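Local structure of thioredoxin-like fold domain-containing protein (Enterococcus faecalis, 1Z6M) at residues G19-E24 and E63-L68; V29-F34 and P151-G156; I35-P40 and N80-Y85; R43-E48 and Y158-S163. The protein is of unknown function but has a thioredoxin-like fold with a CxxC pattern at a helix start, consistent with a thiol-disulfide oxidoreductase role. All coordinates share one frame; numbering follows the deposited sequence.

Interaction 1. Residues G19-E24 and E63-L68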
# COMPACT_ATOMS: atom_id res chain seq x y z
N GLY A 19 5.31 6.00 -6.18
CA GLY A 19 5.12 4.76 -5.45
C GLY A 19 5.69 3.54 -6.11
O GLY A 19 6.50 3.63 -7.03
N LEU A 20 5.29 2.38 -5.60
CA LEU A 20 5.79 1.11 -6.08
C LEU A 20 4.89 0.61 -7.20
O LEU A 20 3.69 0.42 -6.99
CB LEU A 20 5.79 0.11 -4.93
CG LEU A 20 6.18 -1.34 -5.22
CD1 LEU A 20 7.61 -1.43 -5.75
CD2 LEU A 20 6.02 -2.19 -3.97
N HIS A 21 5.46 0.42 -8.39
CA HIS A 21 4.68 -0.03 -9.55
C HIS A 21 4.80 -1.53 -9.72
O HIS A 21 5.91 -2.05 -9.86
CB HIS A 21 5.18 0.66 -10.81
CG HIS A 21 4.89 2.12 -10.84
ND1 HIS A 21 5.60 3.03 -10.08
CD2 HIS A 21 3.99 2.84 -11.54
CE1 HIS A 21 5.13 4.24 -10.31
NE2 HIS A 21 4.14 4.15 -11.17
N ILE A 22 3.67 -2.21 -9.74
CA ILE A 22 3.61 -3.66 -9.96
C ILE A 22 2.78 -3.90 -11.22
O ILE A 22 1.62 -3.50 -11.28
CB ILE A 22 2.95 -4.40 -8.76
CG1 ILE A 22 3.70 -4.15 -7.45
CG2 ILE A 22 2.78 -5.89 -9.05
CD1 ILE A 22 5.18 -4.52 -7.46
N GLY A 23 3.39 -4.54 -12.21
CA GLY A 23 2.69 -4.81 -13.45
C GLY A 23 3.19 -3.99 -14.61
O GLY A 23 4.16 -3.23 -14.48
N GLU A 24 2.53 -4.13 -15.74
CA GLU A 24 2.92 -3.45 -16.97
C GLU A 24 2.55 -1.96 -16.96
O GLU A 24 1.44 -1.60 -16.60
CB GLU A 24 2.30 -4.16 -18.16
CG GLU A 24 2.75 -5.62 -18.28
CD GLU A 24 2.01 -6.41 -19.35
OE1 GLU A 24 1.60 -5.81 -20.37
OE2 GLU A 24 1.85 -7.63 -19.18
N GLU A 63 -2.19 -2.44 -13.54
CA GLU A 63 -0.96 -1.98 -12.91
C GLU A 63 -1.31 -1.47 -11.52
O GLU A 63 -2.22 -0.65 -11.38
CB GLU A 63 -0.31 -0.85 -13.71
CG GLU A 63 1.04 -0.40 -13.13
CD GLU A 63 1.62 0.85 -13.79
OE1 GLU A 63 0.86 1.64 -14.38
OE2 GLU A 63 2.85 1.05 -13.69
N ARG A 64 -0.60 -1.95 -10.51
CA ARG A 64 -0.81 -1.46 -9.15
C ARG A 64 0.22 -0.39 -8.87
O ARG A 64 1.39 -0.53 -9.24
CB ARG A 64 -0.64 -2.57 -8.13
CG ARG A 64 -1.58 -3.75 -8.34
CD ARG A 64 -1.17 -4.93 -7.48
NE ARG A 64 -1.45 -4.66 -6.07
CZ ARG A 64 -1.15 -5.49 -5.07
NH1 ARG A 64 -0.54 -6.64 -5.31
NH2 ARG A 64 -1.47 -5.16 -3.82
N ILE A 65 -0.24 0.68 -8.22
CA ILE A 65 0.66 1.73 -7.74
C ILE A 65 0.46 1.82 -6.23
O ILE A 65 -0.54 2.34 -5.73
CB ILE A 65 0.44 3.10 -8.43
CG1 ILE A 65 0.49 2.97 -9.96
CG2 ILE A 65 1.49 4.09 -7.94
CD1 ILE A 65 -0.88 2.74 -10.61
N ILE A 66 1.43 1.25 -5.52
CA ILE A 66 1.33 1.08 -4.08
C ILE A 66 2.03 2.25 -3.39
O ILE A 66 3.24 2.45 -3.57
CB ILE A 66 1.89 -0.29 -3.64
CG1 ILE A 66 1.08 -1.43 -4.29
CG2 ILE A 66 1.87 -0.43 -2.12
CD1 ILE A 66 1.74 -2.80 -4.20
N LYS A 67 1.24 3.00 -2.63
CA LYS A 67 1.67 4.22 -1.98
C LYS A 67 1.78 3.97 -0.49
O LYS A 67 0.77 3.84 0.20
CB LYS A 67 0.69 5.36 -2.30
CG LYS A 67 0.67 5.64 -3.81
CD LYS A 67 -0.35 6.70 -4.19
CE LYS A 67 -0.46 6.86 -5.70
NZ LYS A 67 0.62 7.74 -6.29
N LEU A 68 3.02 3.88 -0.02
CA LEU A 68 3.28 3.56 1.39
C LEU A 68 3.18 4.85 2.19
O LEU A 68 4.03 5.73 2.10
CB LEU A 68 4.63 2.87 1.55
CG LEU A 68 4.74 1.55 0.78
CD1 LEU A 68 6.11 0.93 1.01
CD2 LEU A 68 3.65 0.55 1.15
O HOH W 1 4.84 -0.65 -14.07

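Interaction 2. Residues V29-F34 and P151-G156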
# COMPACT_ATOMS: atom_id res chain seq x y z
N VAL A 29 -5.92 -0.66 -16.55
CA VAL A 29 -6.54 -0.41 -15.25
C VAL A 29 -5.45 -0.06 -14.25
O VAL A 29 -4.55 -0.86 -14.00
CB VAL A 29 -7.39 -1.60 -14.78
CG1 VAL A 29 -7.96 -1.33 -13.39
CG2 VAL A 29 -8.51 -1.89 -15.78
N LYS A 30 -5.54 1.15 -13.70
CA LYS A 30 -4.57 1.63 -12.71
C LYS A 30 -5.19 1.53 -11.34
O LYS A 30 -6.21 2.17 -11.07
CB LYS A 30 -4.17 3.08 -13.00
CG LYS A 30 -3.64 3.34 -14.43
CD LYS A 30 -2.44 2.47 -14.78
CE LYS A 30 -1.80 2.93 -16.08
NZ LYS A 30 -0.81 1.94 -16.56
N MSE A 31 -4.59 0.72 -10.49
CA MSE A 31 -5.10 0.48 -9.13
C MSE A 31 -4.18 1.19 -8.15
O MSE A 31 -3.02 0.80 -8.00
CB MSE A 31 -5.13 -1.02 -8.85
CG MSE A 31 -5.65 -1.40 -7.46
SE MSE A 31 -5.82 -3.23 -7.21
CE MSE A 31 -6.95 -3.65 -8.59
N ILE A 32 -4.69 2.22 -7.50
CA ILE A 32 -3.91 3.02 -6.55
C ILE A 32 -4.22 2.56 -5.13
O ILE A 32 -5.39 2.50 -4.74
CB ILE A 32 -4.21 4.52 -6.75
CG1 ILE A 32 -3.63 5.01 -8.09
CG2 ILE A 32 -3.65 5.36 -5.60
CD1 ILE A 32 -4.24 6.29 -8.62
N GLU A 33 -3.19 2.25 -4.36
CA GLU A 33 -3.37 1.66 -3.03
C GLU A 33 -2.59 2.45 -2.00
O GLU A 33 -1.36 2.38 -1.95
CB GLU A 33 -2.90 0.20 -3.01
CG GLU A 33 -3.51 -0.62 -4.13
CD GLU A 33 -3.00 -2.04 -4.24
OE1 GLU A 33 -2.73 -2.71 -3.21
OE2 GLU A 33 -2.92 -2.50 -5.39
N PHE A 34 -3.31 3.19 -1.15
CA PHE A 34 -2.69 3.86 -0.01
C PHE A 34 -2.75 2.90 1.17
O PHE A 34 -3.84 2.53 1.62
CB PHE A 34 -3.44 5.16 0.34
CG PHE A 34 -3.21 6.28 -0.63
CD1 PHE A 34 -3.97 6.38 -1.80
CD2 PHE A 34 -2.23 7.24 -0.38
CE1 PHE A 34 -3.78 7.43 -2.69
CE2 PHE A 34 -2.03 8.28 -1.27
CZ PHE A 34 -2.79 8.38 -2.43
N PRO A 151 -6.65 1.04 4.64
CA PRO A 151 -6.28 1.16 3.24
C PRO A 151 -7.32 1.99 2.49
O PRO A 151 -8.52 1.89 2.77
CB PRO A 151 -6.32 -0.30 2.75
CG PRO A 151 -7.35 -0.94 3.61
CD PRO A 151 -7.24 -0.27 4.94
N THR A 152 -6.86 2.83 1.56
CA THR A 152 -7.75 3.46 0.59
C THR A 152 -7.31 3.01 -0.78
O THR A 152 -6.17 3.26 -1.18
CB THR A 152 -7.71 5.00 0.70
OG1 THR A 152 -8.20 5.39 1.99
CG2 THR A 152 -8.59 5.66 -0.34
N ILE A 153 -8.21 2.30 -1.48
CA ILE A 153 -7.92 1.77 -2.80
C ILE A 153 -8.77 2.51 -3.80
O ILE A 153 -9.96 2.71 -3.55
CB ILE A 153 -8.19 0.23 -2.90
CG1 ILE A 153 -7.71 -0.54 -1.65
CG2 ILE A 153 -7.61 -0.34 -4.22
CD1 ILE A 153 -6.23 -0.45 -1.35
N ILE A 154 -8.17 2.91 -4.92
CA ILE A 154 -8.88 3.72 -5.89
C ILE A 154 -8.63 3.15 -7.28
O ILE A 154 -7.49 2.92 -7.69
CB ILE A 154 -8.42 5.20 -5.83
CG1 ILE A 154 -8.74 5.80 -4.46
CG2 ILE A 154 -9.09 6.03 -6.93
CD1 ILE A 154 -8.15 7.17 -4.24
N ILE A 155 -9.73 2.93 -8.01
CA ILE A 155 -9.65 2.60 -9.43
C ILE A 155 -10.56 3.61 -10.09
O ILE A 155 -11.79 3.53 -9.96
CB ILE A 155 -10.15 1.17 -9.74
CG1 ILE A 155 -9.32 0.13 -8.98
CG2 ILE A 155 -10.12 0.92 -11.26
CD1 ILE A 155 -9.87 -1.29 -9.03
N GLY A 156 -9.96 4.59 -10.78
CA GLY A 156 -10.75 5.65 -11.40
C GLY A 156 -11.56 6.40 -10.35
O GLY A 156 -10.99 6.92 -9.39
O HOH W 2 -7.43 4.57 -11.87
O HOH W 3 -6.71 4.51 -9.95

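Interaction 3. Residues I35-P40 and N80-Y85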
# COMPACT_ATOMS: atom_id res chain seq x y z
N ILE A 35 -1.59 2.49 1.64
CA ILE A 35 -1.52 1.50 2.70
C ILE A 35 -0.42 1.86 3.71
O ILE A 35 0.50 2.63 3.42
CB ILE A 35 -1.27 0.05 2.18
CG1 ILE A 35 0.07 -0.04 1.47
CG2 ILE A 35 -2.44 -0.46 1.29
CD1 ILE A 35 0.51 -1.49 1.23
N ASN A 36 -0.53 1.28 4.90
CA ASN A 36 0.56 1.30 5.85
C ASN A 36 0.77 -0.15 6.28
O ASN A 36 -0.19 -0.84 6.62
CB ASN A 36 0.23 2.21 7.05
CG ASN A 36 1.34 2.26 8.08
OD1 ASN A 36 1.65 1.26 8.71
ND2 ASN A 36 1.95 3.44 8.26
N VAL A 37 2.01 -0.62 6.21
CA VAL A 37 2.26 -2.05 6.38
C VAL A 37 2.08 -2.58 7.79
O VAL A 37 2.07 -3.79 7.99
CB VAL A 37 3.64 -2.52 5.83
CG1 VAL A 37 3.73 -2.31 4.34
CG2 VAL A 37 4.81 -1.89 6.60
N ARG A 38 1.90 -1.69 8.77
CA ARG A 38 1.55 -2.16 10.12
C ARG A 38 0.05 -2.31 10.32
O ARG A 38 -0.41 -2.90 11.29
CB ARG A 38 2.13 -1.25 11.21
CG ARG A 38 2.27 -1.96 12.58
CD ARG A 38 1.17 -1.60 13.55
NE ARG A 38 1.22 -2.43 14.75
CZ ARG A 38 0.65 -3.63 14.86
NH1 ARG A 38 -0.01 -4.15 13.84
NH2 ARG A 38 0.74 -4.32 15.99
N CYS A 39 -0.72 -1.77 9.39
CA CYS A 39 -2.16 -1.74 9.57
C CYS A 39 -2.78 -3.13 9.35
O CYS A 39 -2.58 -3.72 8.30
CB CYS A 39 -2.75 -0.70 8.62
SG CYS A 39 -4.55 -0.73 8.55
N PRO A 40 -3.60 -3.62 10.30
CA PRO A 40 -4.22 -4.93 10.09
C PRO A 40 -5.35 -4.91 9.04
O PRO A 40 -5.69 -5.95 8.45
CB PRO A 40 -4.73 -5.30 11.48
CG PRO A 40 -5.03 -3.97 12.12
CD PRO A 40 -3.92 -3.06 11.62
N ASN A 80 5.75 2.85 9.48
CA ASN A 80 6.57 3.86 8.83
C ASN A 80 8.02 3.42 8.71
O ASN A 80 8.66 3.61 7.68
CB ASN A 80 6.53 5.20 9.60
CG ASN A 80 5.14 5.80 9.72
OD1 ASN A 80 4.16 5.27 9.21
ND2 ASN A 80 5.06 6.93 10.43
N VAL A 81 8.55 2.84 9.79
CA VAL A 81 9.92 2.36 9.79
C VAL A 81 10.09 1.33 8.68
O VAL A 81 11.02 1.42 7.87
CB VAL A 81 10.32 1.73 11.15
CG1 VAL A 81 11.74 1.17 11.08
CG2 VAL A 81 10.20 2.76 12.28
N MSE A 82 9.19 0.35 8.62
CA MSE A 82 9.25 -0.69 7.60
C MSE A 82 9.19 -0.15 6.18
O MSE A 82 9.87 -0.67 5.29
CB MSE A 82 8.15 -1.72 7.83
CG MSE A 82 8.48 -2.73 8.93
SE MSE A 82 9.79 -3.94 8.42
CE MSE A 82 10.05 -4.81 10.00
N HIS A 83 8.39 0.90 5.97
CA HIS A 83 8.28 1.52 4.65
C HIS A 83 9.62 1.99 4.11
O HIS A 83 9.79 2.11 2.90
CB HIS A 83 7.35 2.72 4.70
CG HIS A 83 5.92 2.37 4.96
ND1 HIS A 83 4.98 3.33 5.24
CD2 HIS A 83 5.27 1.19 4.95
CE1 HIS A 83 3.80 2.75 5.38
NE2 HIS A 83 3.95 1.45 5.22
N HIS A 84 10.56 2.26 5.01
CA HIS A 84 11.84 2.82 4.61
C HIS A 84 12.87 1.76 4.24
O HIS A 84 14.00 2.10 3.91
CB HIS A 84 12.36 3.78 5.69
CG HIS A 84 11.34 4.79 6.10
ND1 HIS A 84 11.32 5.35 7.36
CD2 HIS A 84 10.29 5.32 5.43
CE1 HIS A 84 10.30 6.19 7.45
NE2 HIS A 84 9.65 6.19 6.29
N TYR A 85 12.46 0.49 4.30
CA TYR A 85 13.29 -0.66 3.92
C TYR A 85 12.86 -1.25 2.58
O TYR A 85 13.29 -2.33 2.19
CB TYR A 85 13.28 -1.73 5.04
CG TYR A 85 14.07 -1.31 6.24
CD1 TYR A 85 13.53 -0.46 7.21
CD2 TYR A 85 15.39 -1.74 6.41
CE1 TYR A 85 14.28 -0.05 8.31
CE2 TYR A 85 16.14 -1.34 7.50
CZ TYR A 85 15.58 -0.49 8.45
OH TYR A 85 16.33 -0.09 9.53

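Interaction 4. Residues R43-E48 and Y158-S163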
# COMPACT_ATOMS: atom_id res chain seq x y z
N ARG A 43 -3.44 -5.31 6.00
CA ARG A 43 -3.09 -6.73 5.94
C ARG A 43 -4.23 -7.56 5.34
O ARG A 43 -4.00 -8.42 4.48
CB ARG A 43 -2.68 -7.29 7.31
CG ARG A 43 -2.32 -8.78 7.32
CD ARG A 43 -1.91 -9.27 8.71
NE ARG A 43 -3.01 -9.13 9.67
CZ ARG A 43 -2.92 -9.31 10.98
NH1 ARG A 43 -1.78 -9.67 11.54
NH2 ARG A 43 -3.99 -9.12 11.73
N LYS A 44 -5.46 -7.30 5.79
CA LYS A 44 -6.65 -7.98 5.29
C LYS A 44 -6.82 -7.71 3.79
O LYS A 44 -7.07 -8.63 3.01
CB LYS A 44 -7.89 -7.52 6.07
CG LYS A 44 -9.20 -8.15 5.62
CD LYS A 44 -9.31 -9.62 6.00
CE LYS A 44 -10.53 -10.30 5.40
NZ LYS A 44 -11.82 -9.76 5.89
N TRP A 45 -6.72 -6.44 3.40
CA TRP A 45 -6.78 -6.08 1.97
C TRP A 45 -5.76 -6.89 1.17
O TRP A 45 -6.10 -7.48 0.14
CB TRP A 45 -6.57 -4.57 1.78
CG TRP A 45 -6.08 -4.20 0.39
CD1 TRP A 45 -4.84 -3.71 0.06
CD2 TRP A 45 -6.79 -4.36 -0.85
NE1 TRP A 45 -4.75 -3.53 -1.30
CE2 TRP A 45 -5.93 -3.92 -1.88
CE3 TRP A 45 -8.07 -4.82 -1.19
CZ2 TRP A 45 -6.31 -3.92 -3.23
CZ3 TRP A 45 -8.45 -4.81 -2.54
CH2 TRP A 45 -7.57 -4.36 -3.53
N PHE A 46 -4.52 -6.92 1.64
CA PHE A 46 -3.47 -7.58 0.90
C PHE A 46 -3.70 -9.08 0.77
O PHE A 46 -3.50 -9.65 -0.30
CB PHE A 46 -2.10 -7.31 1.51
CG PHE A 46 -1.19 -6.51 0.63
CD1 PHE A 46 -1.53 -5.23 0.21
CD2 PHE A 46 0.02 -7.06 0.20
CE1 PHE A 46 -0.66 -4.50 -0.61
CE2 PHE A 46 0.89 -6.32 -0.60
CZ PHE A 46 0.53 -5.05 -1.01
N GLU A 47 -4.13 -9.74 1.84
CA GLU A 47 -4.32 -11.19 1.74
C GLU A 47 -5.55 -11.55 0.89
O GLU A 47 -5.49 -12.47 0.08
CB GLU A 47 -4.34 -11.88 3.12
CG GLU A 47 -5.59 -11.66 3.96
CD GLU A 47 -6.75 -12.62 3.65
OE1 GLU A 47 -7.82 -12.47 4.28
OE2 GLU A 47 -6.63 -13.52 2.79
N GLU A 48 -6.65 -10.82 1.05
CA GLU A 48 -7.90 -11.23 0.40
C GLU A 48 -7.87 -10.98 -1.10
O GLU A 48 -8.58 -11.65 -1.85
CB GLU A 48 -9.10 -10.54 1.05
CG GLU A 48 -9.20 -9.06 0.71
CD GLU A 48 -10.20 -8.29 1.55
OE1 GLU A 48 -10.96 -8.91 2.33
OE2 GLU A 48 -10.21 -7.05 1.44
N TYR A 158 -13.82 4.93 -8.46
CA TYR A 158 -14.22 3.95 -7.45
C TYR A 158 -13.24 3.94 -6.28
O TYR A 158 -12.03 3.75 -6.48
CB TYR A 158 -14.34 2.57 -8.09
CG TYR A 158 -15.37 2.57 -9.19
CD1 TYR A 158 -14.99 2.63 -10.52
CD2 TYR A 158 -16.73 2.55 -8.88
CE1 TYR A 158 -15.95 2.65 -11.54
CE2 TYR A 158 -17.69 2.58 -9.89
CZ TYR A 158 -17.29 2.63 -11.22
OH TYR A 158 -18.22 2.65 -12.23
N ILE A 159 -13.75 4.16 -5.08
CA ILE A 159 -12.95 4.28 -3.87
C ILE A 159 -13.46 3.23 -2.89
O ILE A 159 -14.65 3.20 -2.57
CB ILE A 159 -13.13 5.69 -3.25
CG1 ILE A 159 -12.75 6.79 -4.24
CG2 ILE A 159 -12.31 5.82 -1.97
CD1 ILE A 159 -13.34 8.16 -3.88
N PHE A 160 -12.57 2.36 -2.43
CA PHE A 160 -13.00 1.26 -1.57
C PHE A 160 -11.89 0.91 -0.60
O PHE A 160 -10.83 1.54 -0.59
CB PHE A 160 -13.48 0.06 -2.40
CG PHE A 160 -12.49 -0.41 -3.43
CD1 PHE A 160 -11.62 -1.46 -3.13
CD2 PHE A 160 -12.44 0.17 -4.69
CE1 PHE A 160 -10.70 -1.92 -4.08
CE2 PHE A 160 -11.53 -0.27 -5.64
CZ PHE A 160 -10.66 -1.32 -5.34
N ASP A 161 -12.12 -0.09 0.25
CA ASP A 161 -11.14 -0.48 1.25
C ASP A 161 -11.20 -1.99 1.47
O ASP A 161 -11.71 -2.72 0.62
CB ASP A 161 -11.37 0.29 2.56
CG ASP A 161 -12.74 0.03 3.18
OD1 ASP A 161 -13.38 -0.96 2.80
OD2 ASP A 161 -13.15 0.79 4.07
N GLU A 162 -10.70 -2.45 2.61
CA GLU A 162 -10.62 -3.88 2.90
C GLU A 162 -11.98 -4.57 2.94
O GLU A 162 -12.04 -5.80 2.86
CB GLU A 162 -9.87 -4.13 4.21
CG GLU A 162 -10.66 -3.82 5.51
CD GLU A 162 -10.95 -2.34 5.75
OE1 GLU A 162 -10.30 -1.45 5.16
OE2 GLU A 162 -11.86 -2.07 6.58
N SER A 163 -13.06 -3.81 3.08
CA SER A 163 -14.40 -4.40 3.11
C SER A 163 -14.84 -4.91 1.74
O SER A 163 -15.80 -5.66 1.66
CB SER A 163 -15.43 -3.44 3.69
OG SER A 163 -15.67 -2.35 2.81

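Interaction 1. Residues G19-E24 and E63-L68
Leu20 with Ile66 and Ile22 with Arg64 are antiparallel hydrogen-bonded pairs that attach the outermost strand 20-22 to strand 62-68 at one border of the thioredoxin-like sheet. Four nearly straight backbone bonds establish the register, among them Ile66 N to Leu20 O at 2.8 Å, and the two axes run at 157°. Leu20, Ile22, Arg64 and Ile66 share one face, covered by helices 40-58 and 91-103. With Ile22 CG1 anti to its carbonyl carbon (chi1 -58°), that branch meets the end of Ile66, CG1 to CD1 4.0 Å, the two chains crossing at a slant. Ile66 CD1 also sits 3.9 Å above one face of the Arg64 guanidinium, toward its rim. A bend at chi3 turns that group along the sheet, and its NE forms a salt bridge with Glu33.

The other face carries the non-hydrogen-bonded pair His21 and Ile65. The imidazole is held by NE2, bonded to Thr16 O, and more weakly by ND1, which reaches Gly19 O. Glu63 extends to the ring's edge, OE2 lying 3.0 Å from His21 CD2 with the carboxylate and ring planes 48° apart. The two Glu63 oxygens have separate partners: OE1 pairs with Lys30, whereas OE2 accepts from a water at 2.6 Å that also donates to Gly23 O at 2.7 Å.

Interaction 2. Residues V29-F34 and P151-G156
Ile153 lies against both Met31 and Glu33 on the face of the sheet that packs on helix 40-58, and its two branches divide the work. CG2, anti to the backbone N, meets Met31 CG at 3.9 Å, while CD1 reaches Glu33 CB at 3.8 Å; in both cases the chains cross obliquely. The selenomethionine Met31 stays extended until chi3, where a turn of -58° directs CE onto Ile155 CD1 at 3.8 Å. Ile155 uses its other branch for Val29, CG2 to CG1 3.8 Å.

On the reverse face Ile32 stands beside Ile154, CB to CB 4.4 Å, and Phe34 beside Thr152, whose O lies in the plane of the phenyl ring at its edge. Four backbone bonds fix this antiparallel pairing of strands 29-35 and 152-155, Ile154 N to Ile32 O being 2.8 Å.

Pro151, preceded by a cis peptide, touches Cys42, as the cis-proline does beside the CxxC of thioredoxins. With Val29, Met31, Ile32, Ile153, Ile154 and Ile155 making most of the side-chain contacts, the interface is chiefly aliphatic, and the buried carboxylate of Glu33 is satisfied from outside it: OE1 accepts from Trp45 NE1, and OE2 pairs with Arg64.

Interaction 3. Residues I35-P40 and N80-Y85
Asn36 and Val37 open a type I turn, closed by Cys39 N to Asn36 O, and face helix 77-83 with the CA atoms of Val37 and His83 7.2 Å apart. The imidazole of His83 points its NE2 at the turn and accepts from Val37 N at 3.0 Å, with an N-H...N angle of 162° and the donor 16° out of the ring plane. Asn36 CA sits in that plane at the ring's edge.

With CG of Asn36 anti to the backbone N, the Asn36 and His83 side chains cross at about a right angle, the amide and ring planes 57° apart. OD1 accepts from Arg38 N at 3.0 Å, an Asx turn, while ND2 gives a weak bond to Asn80 OD1, also 3.0 Å, and a better one to Phe69 O. In one of two modelled conformers, Val37 CG2 touches Met82 CB at 3.6 Å.

The turn leads directly into helix 40-58, for which Cys39 is the N-cap and the first cysteine of the CxxC pattern. At the other nitrogen of the His83 ring, ND1 bonds to Asp70 OD1. Because NE2 accepts the Val37 N-H and ND1 faces a carboxylate, a neutral ring with its proton on ND1 is the likely form; its orientation is fixed from both ends, and Asp70 would probably make NE2 a stronger acceptor.

Interaction 4. Residues R43-E48 and Y158-S163
Asp161 OD1 is gripped twice by Ser163, and the turn it closes presents Glu162 to Trp45 and Glu48 of helix 40-58. Ser163 OG donates to the syn lone pair of OD1 at 2.7 Å, whereas Ser163 N reaches OD1 at 2.9 Å from above the carboxylate plane, 42° out of it; the second bond makes this an Asx turn.

The carbonyl of Glu162 is directed at the helix, where its O lies 2.6 Å from Glu48 OE2. Glu48 gets there by an extended chain with CG between the backbone N and the carbonyl carbon (chi1 72°). A phosphate ion, probably from the crystallisation liquor, lies about 4 Å from the same side chain at its nearest atoms.

Glu162 touches the helix with its CB, 4.1 Å from Trp45 CB, and then bends away at chi2. A chi1 of 157° swings the indole over the sheet and brings its six-membered ring to Phe160. Trp45 CZ3 lies in the plane of the phenyl ring at its edge, 4.0 Å from Phe160 CE1, and Trp45 CH2 is equally near. Phe160 also stacks on Tyr172, so the phenyl ring has a further aromatic partner.

Helix 40-58 is therefore packed against the open end of the hairpin made by strands 152-155 and 158-160, away from its turn, the arrangement of the CxxC-bearing helix and the C-terminal beta hairpin in the thioredoxin fold.

Overall arrangement
Interactions 1 and 2, with centres about 9 Å apart, occupy neighbouring strands of one sheet, linked by the 2.7 Å salt bridge from Arg64 NE to Glu33 OE2. Glu33 also connects interaction 2 with interaction 4, about 10 Å away between centres, since its OE1 lies 2.9 Å from Trp45 NE1; Ile153 O to Phe160 N, again 2.9 Å, continues the sheet there. Interaction 3 lies at the end of strand 29-35, about 17 Å from interaction 2 between centres, yet Ile35 CG2 comes within 4.1 Å of Pro151 CB. The probable redox region, Cys39 and Cys42 with the cis-proline Pro151, thus borders interactions 2, 3 and 4.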